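Long-range contacts in cathepsin L Propeptide (Toxoplasma gondii, PDB 3F75), which is the propeptide of a papain-like cathepsin and belongs to the I29 family of propeptide inhibitor domains: residues R44-F49 and G74-E80; N52-I56 and L68-G74. All blocks are in the same frame, centred on the assembly; numbering follows the deposited sequence.

In the fold
From the N terminus the chain runs through helix 18-32 into the long helix 39-60, which supplies the first segment of both contacts. After the short strand 66-68 the chain turns back along that helix. Contact 2 closes the inner loop, bringing 68-74 back against 52-56, and contact 1 closes the wider one, setting 74-80 beside 44-49, so the smaller loop lies wholly within the larger. The two share G74 and also touch directly: N52 reaches L76 O, and the methyl of M70 packs on the ring of F49. Together they lay the connection between strand 66-68 and helix 78-84 along helix 39-60, ending with the start of helix 78-84 tied to it.

Contact 1. Residues R44-F49 and G74-E80; sequences RRYAIF and GDLSRDE. With EDO (1,2-ethanediol), chain F.
Segments 44-49 and 74-80 come closest at F49 and D75, whose CA atoms lie 4.6 Å apart, and F49 CA makes a CA-H...O contact to G74 O. The side chains centre on the E80 carboxylate, held by both arginines. R45 meets it end-on: R45 NH1 to E80 OE1 is 2.7 Å (N-H...O 164°) and R45 NH2 to E80 OE2 is 3.1 Å. R44 comes side-on, giving both NE and NH1 to OE2. Its NH1 lies 3.0 Å from E80 OE2, above the carboxylate plane. E80 OE1 also accepts from S77 N, which reaches it from the face opposite R45 NH1. Five N-H groups thus grip one carboxylate, probably stabilising its negative charge. R45 NH1 also bonds D75 O, 2.8 Å away in the carbonyl plane. Beside this network, chi1 of -65° sets I48 CG2 anti to the backbone N, where it rests 3.4 Å from L76 C, while I48 CD1 lies over one face of the R44 guanidinium, toward its rim. The D75 carboxylate binds 1,2-ethanediol through OD2. S77 and E80 form a capping box on helix 78-84; R45, which also pairs with E41, and F49 are positions of the ERFNIN motif of I29 propeptides.

Contact 2. Residues N52-I56 and L68-G74; sequences NLVYI and LKMNHFG
The amide of N52 and the ring of Y55 are the flat groups that meet the 68-74 segment, one through its plane and the other at a slant. N52 carries G74 O close to its amide plane, with N52 ND2 2.7 Å from that oxygen and an N-H...O angle of 162°. Seen from G74, the donor stands well above the carbonyl plane. ND2 also bonds L76 O, so this one amide nitrogen ties down two carbonyls of the incoming loop. The Y55 ring is met obliquely by L68, whose CD1 comes to 3.4 Å from Y55 CE2. In the loop itself, H72 CD2 sits over the centre of one face of the F73 ring.

The rest is van der Waals packing, mostly apolar. M70 bends at chi2 and chi3 (63° and 61°), which folds the thioether back so that its methyl faces the helix. There M70 CE touches I56 CD1 at 3.8 Å. M70 CE also lies 3.9 Å from L53 CD1, with L53 and M70 crossing nearly at right angles. I56 splits its two branches: I56 CD1 lies 3.6 Å from the backbone atom M70 N, and I56 CG2 rests 4.0 Å from L68 CB. The loop is shaped by N71, whose OD1 accepts F73 N in an Asx turn that overlaps a type I beta turn to G74.

The contact joins the later half of the ERFNIN motif, N52 and I56, to a segment consistent with the GNFD motif, with K69 in place of its glycine. L53 also packs on helix 18-32, whereas L68, bonded through its carbonyl to N60, pairs in an antiparallel ladder with a strand of the other protein chain.

Contact 1. Residues R44-F49 and G74-E80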
ATOM      1  N   ARG B  44     -26.654   8.544  -5.120  1.00 14.53           N
ATOM      2  CA  ARG B  44     -25.333   9.178  -4.980  1.00 15.16           C
ATOM      3  C   ARG B  44     -24.202   8.257  -5.464  1.00 12.33           C
ATOM      4  O   ARG B  44     -23.309   8.685  -6.175  1.00 10.40           O
ATOM      5  CB  ARG B  44     -25.063   9.586  -3.524  1.00 18.13           C
ATOM      6  CG  ARG B  44     -23.611  10.097  -3.275  1.00 22.08           C
ATOM      7  CD  ARG B  44     -23.231  10.267  -1.769  1.00 25.31           C
ATOM      8  NE  ARG B  44     -21.827  10.676  -1.597  1.00 30.35           N
ATOM      9  CZ  ARG B  44     -21.345  11.888  -1.901  1.00 37.72           C
ATOM     10  NH1 ARG B  44     -20.057  12.159  -1.727  1.00 38.76           N
ATOM     11  NH2 ARG B  44     -22.140  12.843  -2.386  1.00 42.30           N
ATOM     12  N   ARG B  45     -24.245   6.995  -5.053  1.00 10.74           N
ATOM     13  CA  ARG B  45     -23.217   6.041  -5.394  1.00 12.08           C
ATOM     14  C   ARG B  45     -23.256   5.687  -6.890  1.00 12.92           C
ATOM     15  O   ARG B  45     -22.221   5.464  -7.504  1.00 14.62           O
ATOM     16  CB  ARG B  45     -23.363   4.786  -4.529  1.00 13.46           C
ATOM     17  CG  ARG B  45     -23.167   5.054  -3.062  1.00 16.03           C
ATOM     18  CD  ARG B  45     -21.712   4.984  -2.636  1.00 18.40           C
ATOM     19  NE  ARG B  45     -21.572   5.704  -1.376  1.00 17.57           N
ATOM     20  CZ  ARG B  45     -20.688   6.658  -1.116  1.00 18.02           C
ATOM     21  NH1 ARG B  45     -19.772   7.014  -1.998  1.00 19.75           N
ATOM     22  NH2 ARG B  45     -20.720   7.250   0.063  1.00 20.59           N
ATOM     23  N   TYR B  46     -24.447   5.666  -7.474  1.00 14.39           N
ATOM     24  CA  TYR B  46     -24.586   5.456  -8.907  1.00 13.38           C
ATOM     25  C   TYR B  46     -23.922   6.598  -9.689  1.00 15.21           C
ATOM     26  O   TYR B  46     -23.189   6.359 -10.670  1.00 12.02           O
ATOM     27  CB  TYR B  46     -26.062   5.363  -9.264  1.00 13.88           C
ATOM     28  CG  TYR B  46     -26.360   5.204 -10.742  1.00 13.63           C
ATOM     29  CD1 TYR B  46     -25.747   4.217 -11.490  1.00 14.45           C
ATOM     30  CD2 TYR B  46     -27.295   6.016 -11.372  1.00 16.62           C
ATOM     31  CE1 TYR B  46     -26.021   4.061 -12.838  1.00 16.86           C
ATOM     32  CE2 TYR B  46     -27.584   5.863 -12.713  1.00 18.66           C
ATOM     33  CZ  TYR B  46     -26.935   4.877 -13.443  1.00 19.55           C
ATOM     34  OH  TYR B  46     -27.204   4.697 -14.777  1.00 20.77           O
ATOM     35  N   ALA B  47     -24.169   7.828  -9.241  1.00 12.16           N
ATOM     36  CA  ALA B  47     -23.599   9.002  -9.897  1.00 13.89           C
ATOM     37  C   ALA B  47     -22.072   8.995  -9.807  1.00 12.22           C
ATOM     38  O   ALA B  47     -21.395   9.263 -10.802  1.00 14.31           O
ATOM     39  CB  ALA B  47     -24.169  10.296  -9.307  1.00 12.34           C
ATOM     40  N   ILE B  48     -21.537   8.657  -8.635  1.00 14.64           N
ATOM     41  CA  ILE B  48     -20.076   8.572  -8.442  1.00 13.77           C
ATOM     42  C   ILE B  48     -19.484   7.467  -9.311  1.00 16.52           C
ATOM     43  O   ILE B  48     -18.462   7.670  -9.979  1.00 15.35           O
ATOM     44  CB  ILE B  48     -19.699   8.349  -6.966  1.00 12.97           C
ATOM     45  CG1 ILE B  48     -20.112   9.568  -6.148  1.00 12.87           C
ATOM     46  CG2 ILE B  48     -18.179   8.085  -6.803  1.00 12.22           C
ATOM     47  CD1 ILE B  48     -20.022   9.381  -4.617  1.00 16.11           C
ATOM     48  N   PHE B  49     -20.144   6.310  -9.301  1.00 15.45           N
ATOM     49  CA  PHE B  49     -19.761   5.177 -10.143  1.00 17.64           C
ATOM     50  C   PHE B  49     -19.700   5.544 -11.627  1.00 16.26           C
ATOM     51  O   PHE B  49     -18.710   5.252 -12.306  1.00 16.82           O
ATOM     52  CB  PHE B  49     -20.722   3.993  -9.945  1.00 17.27           C
ATOM     53  CG  PHE B  49     -20.492   2.864 -10.924  1.00 13.96           C
ATOM     54  CD1 PHE B  49     -19.519   1.911 -10.687  1.00 15.43           C
ATOM     55  CD2 PHE B  49     -21.255   2.762 -12.088  1.00 15.53           C
ATOM     56  CE1 PHE B  49     -19.297   0.884 -11.589  1.00 17.23           C
ATOM     57  CE2 PHE B  49     -21.042   1.745 -12.981  1.00 14.32           C
ATOM     58  CZ  PHE B  49     -20.064   0.800 -12.739  1.00 16.29           C
ATOM     59  N   GLY B  74     -14.924   1.663  -6.735  1.00 15.21           N
ATOM     60  CA  GLY B  74     -15.662   2.280  -7.859  1.00 15.03           C
ATOM     61  C   GLY B  74     -16.773   3.265  -7.521  1.00 15.38           C
ATOM     62  O   GLY B  74     -17.106   4.134  -8.321  1.00 17.31           O
ATOM     63  N   ASP B  75     -17.362   3.127  -6.344  1.00 14.97           N
ATOM     64  CA  ASP B  75     -18.455   4.013  -5.920  1.00 13.43           C
ATOM     65  C   ASP B  75     -18.029   5.054  -4.882  1.00 14.54           C
ATOM     66  O   ASP B  75     -18.886   5.642  -4.217  1.00 12.07           O
ATOM     67  CB  ASP B  75     -19.672   3.186  -5.439  1.00 13.51           C
ATOM     68  CG  ASP B  75     -19.383   2.335  -4.198  1.00 18.52           C
ATOM     69  OD1 ASP B  75     -18.205   2.075  -3.890  1.00 16.43           O
ATOM     70  OD2 ASP B  75     -20.357   1.910  -3.528  1.00 19.81           O
ATOM     71  N   LEU B  76     -16.719   5.339  -4.803  1.00 10.01           N
ATOM     72  CA  LEU B  76     -16.181   6.348  -3.890  1.00 11.49           C
ATOM     73  C   LEU B  76     -15.588   7.521  -4.671  1.00 13.82           C
ATOM     74  O   LEU B  76     -14.946   7.335  -5.725  1.00 13.44           O
ATOM     75  CB  LEU B  76     -15.068   5.765  -3.021  1.00  9.10           C
ATOM     76  CG  LEU B  76     -15.373   4.470  -2.286  1.00 13.00           C
ATOM     77  CD1 LEU B  76     -14.135   3.933  -1.611  1.00 11.48           C
ATOM     78  CD2 LEU B  76     -16.512   4.669  -1.263  1.00 14.81           C
ATOM     79  N   SER B  77     -15.795   8.718  -4.139  1.00 13.57           N
ATOM     80  CA  SER B  77     -15.154   9.922  -4.647  1.00 14.64           C
ATOM     81  C   SER B  77     -13.762   9.997  -4.060  1.00 17.01           C
ATOM     82  O   SER B  77     -13.443   9.273  -3.104  1.00 17.19           O
ATOM     83  CB  SER B  77     -15.939  11.144  -4.201  1.00 15.22           C
ATOM     84  OG  SER B  77     -15.867  11.284  -2.782  1.00 18.07           O
ATOM     85  N   ARG B  78     -12.941  10.890  -4.603  1.00 16.47           N
ATOM     86  CA  ARG B  78     -11.590  11.074  -4.094  1.00 15.42           C
ATOM     87  C   ARG B  78     -11.583  11.399  -2.599  1.00 14.92           C
ATOM     88  O   ARG B  78     -10.788  10.841  -1.844  1.00 15.40           O
ATOM     89  CB  ARG B  78     -10.859  12.163  -4.869  1.00 14.94           C
ATOM     90  CG  ARG B  78      -9.526  12.539  -4.248  1.00 15.43           C
ATOM     91  CD  ARG B  78      -8.629  13.270  -5.219  1.00 17.02           C
ATOM     92  NE  ARG B  78      -7.414  13.750  -4.562  1.00 16.69           N
ATOM     93  CZ  ARG B  78      -6.491  14.519  -5.145  1.00 15.59           C
ATOM     94  NH1 ARG B  78      -6.636  14.917  -6.411  1.00  8.90           N
ATOM     95  NH2 ARG B  78      -5.423  14.919  -4.453  1.00 14.29           N
ATOM     96  N   ASP B  79     -12.467  12.289  -2.170  1.00 14.73           N
ATOM     97  CA  ASP B  79     -12.521  12.682  -0.754  1.00 15.11           C
ATOM     98  C   ASP B  79     -12.832  11.498   0.158  1.00 15.99           C
ATOM     99  O   ASP B  79     -12.207  11.333   1.207  1.00 16.52           O
ATOM    100  CB  ASP B  79     -13.573  13.769  -0.538  1.00 17.71           C
ATOM    101  CG  ASP B  79     -13.091  15.166  -0.920  1.00 18.42           C
ATOM    102  OD1 ASP B  79     -11.868  15.431  -1.024  1.00 19.14           O
ATOM    103  OD2 ASP B  79     -13.966  16.038  -1.077  1.00 26.09           O
ATOM    104  N   GLU B  80     -13.801  10.674  -0.239  1.00 15.75           N
ATOM    105  CA  GLU B  80     -14.182   9.511   0.560  1.00 16.82           C
ATOM    106  C   GLU B  80     -13.057   8.476   0.597  1.00 18.32           C
ATOM    107  O   GLU B  80     -12.742   7.904   1.641  1.00 18.73           O
ATOM    108  CB  GLU B  80     -15.465   8.893   0.020  1.00 17.02           C
ATOM    109  CG  GLU B  80     -16.663   9.814   0.193  1.00 18.73           C
ATOM    110  CD  GLU B  80     -17.874   9.406  -0.643  1.00 22.96           C
ATOM    111  OE1 GLU B  80     -17.721   8.742  -1.687  1.00 19.96           O
ATOM    112  OE2 GLU B  80     -18.999   9.761  -0.254  1.00 21.35           O
TER
HETATM  113  C1  EDO F 202     -19.158   0.761   0.999  1.00 40.34           C
HETATM  114  O1  EDO F 202     -18.689  -0.484   0.443  1.00 37.50           O
HETATM  115  C2  EDO F 202     -19.492   1.763  -0.106  1.00 40.26           C
HETATM  116  O2  EDO F 202     -20.203   1.085  -1.145  1.00 36.98           O

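Contact 2. Residues N52-I56 and L68-G74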
ATOM      1  N   ASN B  52     -16.718   7.819 -12.281  1.00 13.21           N
ATOM      2  CA  ASN B  52     -15.471   7.034 -12.270  1.00 14.70           C
ATOM      3  C   ASN B  52     -15.326   6.136 -13.501  1.00 14.76           C
ATOM      4  O   ASN B  52     -14.233   5.995 -14.064  1.00 14.89           O
ATOM      5  CB  ASN B  52     -15.381   6.159 -11.024  1.00 15.01           C
ATOM      6  CG  ASN B  52     -15.189   6.948  -9.752  1.00 17.50           C
ATOM      7  OD1 ASN B  52     -14.630   8.057  -9.763  1.00 14.47           O
ATOM      8  ND2 ASN B  52     -15.641   6.369  -8.626  1.00 10.95           N
ATOM      9  N   LEU B  53     -16.425   5.514 -13.904  1.00 12.84           N
ATOM     10  CA  LEU B  53     -16.442   4.650 -15.080  1.00 16.06           C
ATOM     11  C   LEU B  53     -16.060   5.444 -16.336  1.00 16.09           C
ATOM     12  O   LEU B  53     -15.250   4.988 -17.163  1.00 16.61           O
ATOM     13  CB  LEU B  53     -17.825   4.002 -15.239  1.00 16.45           C
ATOM     14  CG  LEU B  53     -17.948   2.938 -16.331  1.00 22.74           C
ATOM     15  CD1 LEU B  53     -16.978   1.784 -16.058  1.00 23.91           C
ATOM     16  CD2 LEU B  53     -19.380   2.424 -16.461  1.00 23.24           C
ATOM     17  N   VAL B  54     -16.636   6.634 -16.475  1.00 15.01           N
ATOM     18  CA  VAL B  54     -16.337   7.494 -17.616  1.00 13.91           C
ATOM     19  C   VAL B  54     -14.860   7.894 -17.567  1.00 15.95           C
ATOM     20  O   VAL B  54     -14.146   7.841 -18.587  1.00 12.49           O
ATOM     21  CB  VAL B  54     -17.259   8.741 -17.665  1.00 15.57           C
ATOM     22  CG1 VAL B  54     -16.727   9.758 -18.672  1.00 14.87           C
ATOM     23  CG2 VAL B  54     -18.696   8.337 -18.003  1.00 11.95           C
ATOM     24  N   TYR B  55     -14.388   8.236 -16.370  1.00 13.35           N
ATOM     25  CA  TYR B  55     -12.992   8.582 -16.203  1.00 11.15           C
ATOM     26  C   TYR B  55     -12.049   7.483 -16.643  1.00 12.82           C
ATOM     27  O   TYR B  55     -11.087   7.748 -17.344  1.00 13.31           O
ATOM     28  CB  TYR B  55     -12.709   8.924 -14.747  1.00 13.71           C
ATOM     29  CG  TYR B  55     -11.266   9.277 -14.501  1.00 12.46           C
ATOM     30  CD1 TYR B  55     -10.787  10.530 -14.818  1.00 17.44           C
ATOM     31  CD2 TYR B  55     -10.381   8.354 -13.953  1.00 17.16           C
ATOM     32  CE1 TYR B  55      -9.474  10.865 -14.598  1.00 19.61           C
ATOM     33  CE2 TYR B  55      -9.061   8.692 -13.706  1.00 16.85           C
ATOM     34  CZ  TYR B  55      -8.615   9.938 -14.045  1.00 19.83           C
ATOM     35  OH  TYR B  55      -7.313  10.300 -13.814  1.00 24.96           O
ATOM     36  N   ILE B  56     -12.334   6.250 -16.212  1.00 11.05           N
ATOM     37  CA  ILE B  56     -11.496   5.098 -16.488  1.00  9.95           C
ATOM     38  C   ILE B  56     -11.450   4.841 -17.988  1.00 11.11           C
ATOM     39  O   ILE B  56     -10.361   4.734 -18.580  1.00 10.54           O
ATOM     40  CB  ILE B  56     -12.026   3.845 -15.726  1.00  8.04           C
ATOM     41  CG1 ILE B  56     -11.808   4.020 -14.223  1.00 15.97           C
ATOM     42  CG2 ILE B  56     -11.379   2.546 -16.225  1.00 13.37           C
ATOM     43  CD1 ILE B  56     -12.555   2.986 -13.365  1.00 11.71           C
ATOM     44  N   LEU B  68      -6.022   1.870 -16.256  1.00 14.16           N
ATOM     45  CA  LEU B  68      -6.898   1.901 -15.101  1.00 12.53           C
ATOM     46  C   LEU B  68      -7.939   0.812 -15.256  1.00 14.02           C
ATOM     47  O   LEU B  68      -8.238   0.377 -16.375  1.00  9.09           O
ATOM     48  CB  LEU B  68      -7.617   3.247 -15.002  1.00 13.43           C
ATOM     49  CG  LEU B  68      -6.756   4.505 -14.929  1.00 12.78           C
ATOM     50  CD1 LEU B  68      -7.621   5.743 -14.746  1.00 11.38           C
ATOM     51  CD2 LEU B  68      -5.722   4.381 -13.795  1.00  9.22           C
ATOM     52  N   LYS B  69      -8.520   0.396 -14.140  1.00 11.72           N
ATOM     53  CA  LYS B  69      -9.606  -0.569 -14.180  1.00 13.12           C
ATOM     54  C   LYS B  69     -10.536  -0.345 -13.022  1.00 13.83           C
ATOM     55  O   LYS B  69     -10.095  -0.046 -11.911  1.00 12.55           O
ATOM     56  CB  LYS B  69      -9.039  -1.992 -14.123  1.00 16.27           C
ATOM     57  CG  LYS B  69     -10.047  -3.099 -14.356  1.00 22.60           C
ATOM     58  CD  LYS B  69      -9.365  -4.456 -14.161  1.00 27.87           C
ATOM     59  CE  LYS B  69     -10.360  -5.593 -14.237  1.00 32.43           C
ATOM     60  NZ  LYS B  69     -10.993  -5.614 -15.561  1.00 34.41           N
ATOM     61  N   MET B  70     -11.831  -0.497 -13.276  1.00 14.97           N
ATOM     62  CA  MET B  70     -12.816  -0.486 -12.199  1.00 15.54           C
ATOM     63  C   MET B  70     -12.455  -1.512 -11.101  1.00 15.61           C
ATOM     64  O   MET B  70     -11.890  -2.570 -11.366  1.00 14.76           O
ATOM     65  CB  MET B  70     -14.218  -0.771 -12.782  1.00 17.34           C
ATOM     66  CG  MET B  70     -15.349  -0.785 -11.751  1.00 17.27           C
ATOM     67  SD  MET B  70     -15.611   0.796 -10.933  1.00 17.53           S
ATOM     68  CE  MET B  70     -16.036   1.867 -12.303  1.00 19.31           C
ATOM     69  N   ASN B  71     -12.768  -1.185  -9.853  1.00 15.31           N
ATOM     70  CA  ASN B  71     -12.424  -2.048  -8.744  1.00 15.62           C
ATOM     71  C   ASN B  71     -13.348  -1.763  -7.561  1.00 13.78           C
ATOM     72  O   ASN B  71     -14.333  -1.040  -7.728  1.00 13.91           O
ATOM     73  CB  ASN B  71     -10.946  -1.869  -8.377  1.00 15.91           C
ATOM     74  CG  ASN B  71     -10.614  -0.459  -7.934  1.00 12.76           C
ATOM     75  OD1 ASN B  71     -11.408   0.207  -7.278  1.00 12.89           O
ATOM     76  ND2 ASN B  71      -9.418  -0.004  -8.279  1.00 10.47           N
ATOM     77  N   HIS B  72     -13.052  -2.297  -6.380  1.00 12.54           N
ATOM     78  CA  HIS B  72     -14.014  -2.159  -5.255  1.00 12.24           C
ATOM     79  C   HIS B  72     -14.126  -0.740  -4.685  1.00 12.56           C
ATOM     80  O   HIS B  72     -15.000  -0.485  -3.856  1.00 13.19           O
ATOM     81  CB  HIS B  72     -13.827  -3.219  -4.140  1.00 15.85           C
ATOM     82  CG  HIS B  72     -12.549  -3.111  -3.360  1.00 16.92           C
ATOM     83  ND1 HIS B  72     -11.987  -4.196  -2.728  1.00 24.37           N
ATOM     84  CD2 HIS B  72     -11.725  -2.069  -3.107  1.00 22.35           C
ATOM     85  CE1 HIS B  72     -10.877  -3.827  -2.114  1.00 23.65           C
ATOM     86  NE2 HIS B  72     -10.690  -2.542  -2.335  1.00 18.44           N
ATOM     87  N   PHE B  73     -13.295   0.187  -5.165  1.00 12.54           N
ATOM     88  CA  PHE B  73     -13.417   1.610  -4.817  1.00 13.03           C
ATOM     89  C   PHE B  73     -14.269   2.382  -5.822  1.00 13.25           C
ATOM     90  O   PHE B  73     -14.346   3.619  -5.751  1.00 14.51           O
ATOM     91  CB  PHE B  73     -12.045   2.278  -4.787  1.00 16.25           C
ATOM     92  CG  PHE B  73     -11.048   1.587  -3.915  1.00 14.17           C
ATOM     93  CD1 PHE B  73     -11.305   1.405  -2.562  1.00 15.70           C
ATOM     94  CD2 PHE B  73      -9.827   1.185  -4.421  1.00 12.50           C
ATOM     95  CE1 PHE B  73     -10.389   0.793  -1.738  1.00 19.11           C
ATOM     96  CE2 PHE B  73      -8.879   0.571  -3.580  1.00 14.80           C
ATOM     97  CZ  PHE B  73      -9.167   0.372  -2.250  1.00 20.12           C
ATOM     98  N   GLY B  74     -14.924   1.663  -6.735  1.00 15.21           N
ATOM     99  CA  GLY B  74     -15.662   2.280  -7.859  1.00 15.03           C
ATOM    100  C   GLY B  74     -16.773   3.265  -7.521  1.00 15.38           C
ATOM    101  O   GLY B  74     -17.106   4.134  -8.321  1.00 17.31           O
TER